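Tryptophan halogenase (Shewanella frigidimarina, PDB 2PYX) probably acts as an FAD-dependent monooxygenase of the tryptophan halogenase family, whose members use reduced flavin and oxygen to halogenate tryptophan or related indoles. Local coordinates at residues C347-G351 against M352-F356; D387-S390 against A391-E395. One frame throughout, in Å; residues are numbered along the deposited sequence. Where two conformers were deposited one is given.

Contact 1: residues C347-G351 against M352-F356; sequences CIAIG and MAAGF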
loop_
_atom_site.group_PDB
_atom_site.type_symbol
_atom_site.label_atom_id
_atom_site.label_comp_id
_atom_site.label_asym_id
_atom_site.label_seq_id
_atom_site.Cartn_x
_atom_site.Cartn_y
_atom_site.Cartn_z
ATOM N N CYS A 347 -1.103 23.922 -1.917
ATOM C CA CYS A 347 -1.514 22.901 -0.973
ATOM C C CYS A 347 -1.497 21.538 -1.658
ATOM O O CYS A 347 -2.117 21.353 -2.710
ATOM C CB CYS A 347 -2.916 23.172 -0.420
ATOM S SG CYS A 347 -3.523 21.891 0.729
ATOM N N ILE A 348 -0.792 20.595 -1.043
ATOM C CA ILE A 348 -0.809 19.214 -1.524
ATOM C C ILE A 348 -1.301 18.286 -0.410
ATOM O O ILE A 348 -0.888 18.373 0.739
ATOM C CB ILE A 348 0.565 18.828 -2.129
ATOM C CG1 ILE A 348 0.507 17.471 -2.846
ATOM C CG2 ILE A 348 1.681 18.900 -1.096
ATOM C CD1 ILE A 348 1.816 17.085 -3.531
ATOM N N ALA A 349 -2.220 17.388 -0.770
ATOM C CA ALA A 349 -2.803 16.455 0.174
ATOM C C ALA A 349 -2.042 15.126 0.120
ATOM O O ALA A 349 -1.783 14.580 -0.964
ATOM C CB ALA A 349 -4.275 16.226 -0.090
ATOM N N ILE A 350 -1.713 14.604 1.292
ATOM C CA ILE A 350 -0.987 13.345 1.403
ATOM C C ILE A 350 -1.694 12.468 2.451
ATOM O O ILE A 350 -2.034 12.945 3.556
ATOM C CB ILE A 350 0.509 13.567 1.738
ATOM C CG1 ILE A 350 1.146 14.464 0.661
ATOM C CG2 ILE A 350 1.257 12.261 1.917
ATOM C CD1 ILE A 350 2.642 14.688 0.746
ATOM N N GLY A 351 -1.924 11.216 2.092
ATOM C CA GLY A 351 -2.689 10.314 2.909
ATOM C C GLY A 351 -4.173 10.415 2.613
ATOM O O GLY A 351 -4.568 10.694 1.457
HETATM N N MSE A 352 -4.994 10.122 3.622
HETATM C CA MSE A 352 -6.448 10.059 3.463
HETATM C C MSE A 352 -7.067 11.394 3.064
HETATM O O MSE A 352 -8.183 11.426 2.518
HETATM C CB MSE A 352 -7.087 9.530 4.739
HETATM C CG MSE A 352 -6.561 8.151 5.063
HETATM SE SE MSE A 352 -7.266 7.392 6.710
HETATM C CE MSE A 352 -8.938 7.550 6.347
ATOM N N ALA A 353 -6.356 12.500 3.326
ATOM C CA ALA A 353 -6.829 13.798 2.878
ATOM C C ALA A 353 -6.943 13.853 1.355
ATOM O O ALA A 353 -7.750 14.637 0.820
ATOM C CB ALA A 353 -5.950 14.931 3.371
ATOM N N ALA A 354 -6.123 13.061 0.639
ATOM C CA ALA A 354 -6.240 12.966 -0.823
ATOM C C ALA A 354 -7.241 11.924 -1.337
ATOM O O ALA A 354 -7.935 12.145 -2.308
ATOM C CB ALA A 354 -4.903 12.693 -1.435
ATOM N N GLY A 355 -7.274 10.774 -0.699
ATOM C CA GLY A 355 -8.226 9.756 -1.064
ATOM C C GLY A 355 -8.033 8.533 -0.234
ATOM O O GLY A 355 -7.058 8.395 0.494
ATOM N N PHE A 356 -8.987 7.624 -0.348
ATOM C CA PHE A 356 -8.926 6.401 0.409
ATOM C C PHE A 356 -9.944 5.431 -0.116
ATOM O O PHE A 356 -11.114 5.795 -0.333
ATOM C CB PHE A 356 -9.213 6.663 1.872
ATOM C CG PHE A 356 -9.064 5.441 2.733
ATOM C CD1 PHE A 356 -7.812 4.941 3.025
ATOM C CD2 PHE A 356 -10.176 4.759 3.176
ATOM C CE1 PHE A 356 -7.668 3.790 3.799
ATOM C CE2 PHE A 356 -10.045 3.607 3.952
ATOM C CZ PHE A 356 -8.797 3.121 4.244
HETATM O O HOH W 1 -4.199 12.744 5.318
#

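Contact 2: residues D387-S390 against A391-E395; sequences DTIS and ARVNE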
loop_
_atom_site.group_PDB
_atom_site.type_symbol
_atom_site.label_atom_id
_atom_site.label_comp_id
_atom_site.label_asym_id
_atom_site.label_seq_id
_atom_site.Cartn_x
_atom_site.Cartn_y
_atom_site.Cartn_z
ATOM N N ASP A 387 2.847 25.937 -10.690
ATOM C CA ASP A 387 1.704 25.302 -11.359
ATOM C C ASP A 387 2.128 24.335 -12.468
ATOM O O ASP A 387 1.395 23.389 -12.784
ATOM C CB ASP A 387 0.753 26.329 -11.935
ATOM C CG ASP A 387 -0.021 27.134 -10.878
ATOM O OD1 ASP A 387 0.151 26.974 -9.646
ATOM O OD2 ASP A 387 -0.837 27.987 -11.338
ATOM N N THR A 388 3.301 24.526 -13.055
ATOM C CA THR A 388 3.824 23.594 -14.043
ATOM C C THR A 388 4.116 22.279 -13.375
ATOM O O THR A 388 3.819 21.208 -13.909
ATOM C CB THR A 388 5.078 24.151 -14.726
ATOM O OG1 THR A 388 4.689 25.360 -15.391
ATOM C CG2 THR A 388 5.695 23.212 -15.732
ATOM N N ILE A 389 4.660 22.363 -12.165
ATOM C CA ILE A 389 4.980 21.156 -11.417
ATOM C C ILE A 389 3.705 20.522 -10.860
ATOM O O ILE A 389 3.512 19.305 -10.982
ATOM C CB ILE A 389 5.997 21.451 -10.306
ATOM C CG1 ILE A 389 7.368 21.757 -10.946
ATOM C CG2 ILE A 389 6.101 20.278 -9.364
ATOM C CD1 ILE A 389 8.361 22.420 -9.967
ATOM N N SER A 390 2.792 21.309 -10.304
ATOM C CA SER A 390 1.591 20.713 -9.749
ATOM C C SER A 390 0.761 20.065 -10.835
ATOM O O SER A 390 0.142 19.003 -10.615
ATOM C CB SER A 390 0.777 21.696 -8.968
ATOM O OG SER A 390 0.322 22.783 -9.720
ATOM N N ALA A 391 0.737 20.675 -12.022
ATOM C CA ALA A 391 -0.050 20.072 -13.113
ATOM C C ALA A 391 0.478 18.672 -13.445
ATOM O O ALA A 391 -0.314 17.732 -13.661
ATOM C CB ALA A 391 -0.028 20.938 -14.332
ATOM N N ARG A 392 1.795 18.488 -13.544
ATOM C CA ARG A 392 2.316 17.178 -13.945
ATOM C C ARG A 392 2.218 16.166 -12.789
ATOM O O ARG A 392 1.975 14.972 -13.007
ATOM C CB ARG A 392 3.720 17.286 -14.547
ATOM C CG ARG A 392 4.820 17.649 -13.573
ATOM C CD ARG A 392 6.026 18.160 -14.412
ATOM N NE ARG A 392 7.227 18.354 -13.637
ATOM C CZ ARG A 392 8.349 18.870 -14.111
ATOM N NH1 ARG A 392 8.378 19.332 -15.343
ATOM N NH2 ARG A 392 9.415 18.965 -13.317
ATOM N N VAL A 393 2.355 16.641 -11.556
ATOM C CA VAL A 393 2.134 15.777 -10.399
ATOM C C VAL A 393 0.675 15.335 -10.348
ATOM O O VAL A 393 0.390 14.134 -10.071
ATOM C CB VAL A 393 2.577 16.456 -9.079
ATOM C CG1 VAL A 393 2.106 15.697 -7.834
ATOM C CG2 VAL A 393 4.058 16.596 -9.070
ATOM N N ASN A 394 -0.248 16.257 -10.579
ATOM C CA ASN A 394 -1.667 15.869 -10.629
ATOM C C ASN A 394 -1.974 14.877 -11.729
ATOM O O ASN A 394 -2.793 13.989 -11.531
ATOM C CB ASN A 394 -2.621 17.079 -10.758
ATOM C CG ASN A 394 -2.766 17.864 -9.469
ATOM O OD1 ASN A 394 -2.861 17.280 -8.370
ATOM N ND2 ASN A 394 -2.840 19.190 -9.575
ATOM N N GLU A 395 -1.355 15.010 -12.884
ATOM C CA GLU A 395 -1.615 14.081 -13.965
ATOM C C GLU A 395 -1.160 12.686 -13.535
ATOM O O GLU A 395 -1.874 11.684 -13.736
ATOM C CB GLU A 395 -0.884 14.531 -15.213
ATOM C CG GLU A 395 -0.952 13.545 -16.333
ATOM C CD GLU A 395 -0.376 14.113 -17.581
ATOM O OE1 GLU A 395 0.852 14.256 -17.631
ATOM O OE2 GLU A 395 -1.154 14.437 -18.498
#

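Contact 1: residues C347-G351 against M352-F356
With phi at 87° and psi at -151°, Gly351 swings the chain off its strand and turns its carbonyl O to face the N-H groups of Ala354 and Gly355. Any CB at Gly351 would be jammed against the carbonyl O of Ile350 and lie only 2.7 Å from Met352 N, so this place calls for glycine. Because Met352 and Ala353 hold helical angles, Ala354 N comes within 2.9 Å of Gly351 O and donates a hydrogen bond to it from 45° out of the carbonyl plane. Gly355 N adds a longer, weak bond to the same oxygen. A water bridges the bend, its oxygen donating a hydrogen bond to Ile350 O (2.8 Å) and accepting one from Ala353 N (2.9 Å). Three alanine methyls pack together inside the bend: Ala349 CB meets Ala354 CB at 3.8 Å and Ala353 CB at 4.1 Å, so close that a longer side chain would probably run into the opposing methyl or the backbone. Met352, a selenomethionine in this crystal, bonds through its backbone N to a tartaric acid molecule, probably from the crystallisation liquor. A type I turn thus closes the strand 347-349 of the Rossmann-type sheet, and its glycine lies about 4 Å, between nearest atoms, from Ala18, a predicted FAD-binding residue, consistent with the wall of a flavin site in this family.

Contact 2: residues D387-S390 against A391-E395
Arg392 crosses Ile389 obliquely, its guanidinium overlapping CG1, one residue type giving length and charge, the other a branched apolar surface. Its first torsion, 70°, puts CG between the backbone N and the carbonyl carbon, and this folds the arm back along the helix, with Arg392 CG 3.3 Å from Ile389 O. At the far end the methylene CG1 of Ile389 lies over one face of the guanidinium, 4.2 Å from Arg392 NH2, while NE reaches beyond the segment to bond Gln378 OE1. One turn on, the methyls CG2 of the beta-branched Ile389 and Val393 meet at 4.2 Å, and Trp343 touches both residues as well as Ser390. Asn394 turns its amide back over the preceding turn: CG lies beside its own backbone N (chi1 -75°), and its ND2 stands 3.2 Å from Ser390 O without bonding to it. That carbonyl accepts the backbone N-H of Asn394 at an N to O distance of 2.8 Å; the amide has its bonds elsewhere, ND2 donating to Trp343 O and OD1 weakly accepting from Cys342 N. With an alanine here, Trp343 O and Cys342 N would probably be left without these side-chain mates. Ser390 is small enough to pack against Trp343, its hydroxyl weakly bonded to Met386 O. On the exposed flank Asp387 OD1 pairs with Arg383 in a salt bridge, and Asp387 O accepts Ala391 N at 2.9 Å. Charged residues outside and Ile389, Ser390, Val393 and Asn394 inward make this a regular amphipathic alpha-helix packed against the edge of the Rossmann-type sheet.

Contact 1 ends a strand of the sheet and contact 2 lies on the later helix 383-413; their centres are 15 Å apart and their nearest atoms about 5 Å, without touching. The hairpin between strands 343-344 and 347-349 connects them: Cys342 pairs through its backbone with Ala349 of contact 1, and its N-H is accepted weakly by Asn394 OD1 of contact 2. The same helix also sends Tyr397 to make a weak hydrogen bond with Ala354 O. Helix 363-377 touches both, at Ile350 and at Val393. Contact 1 alone borders the predicted flavin site and, about 3 Å between nearest atoms from the Met352 side chain, the bound tartaric acid, whereas contact 2 lies away from the annotated sites.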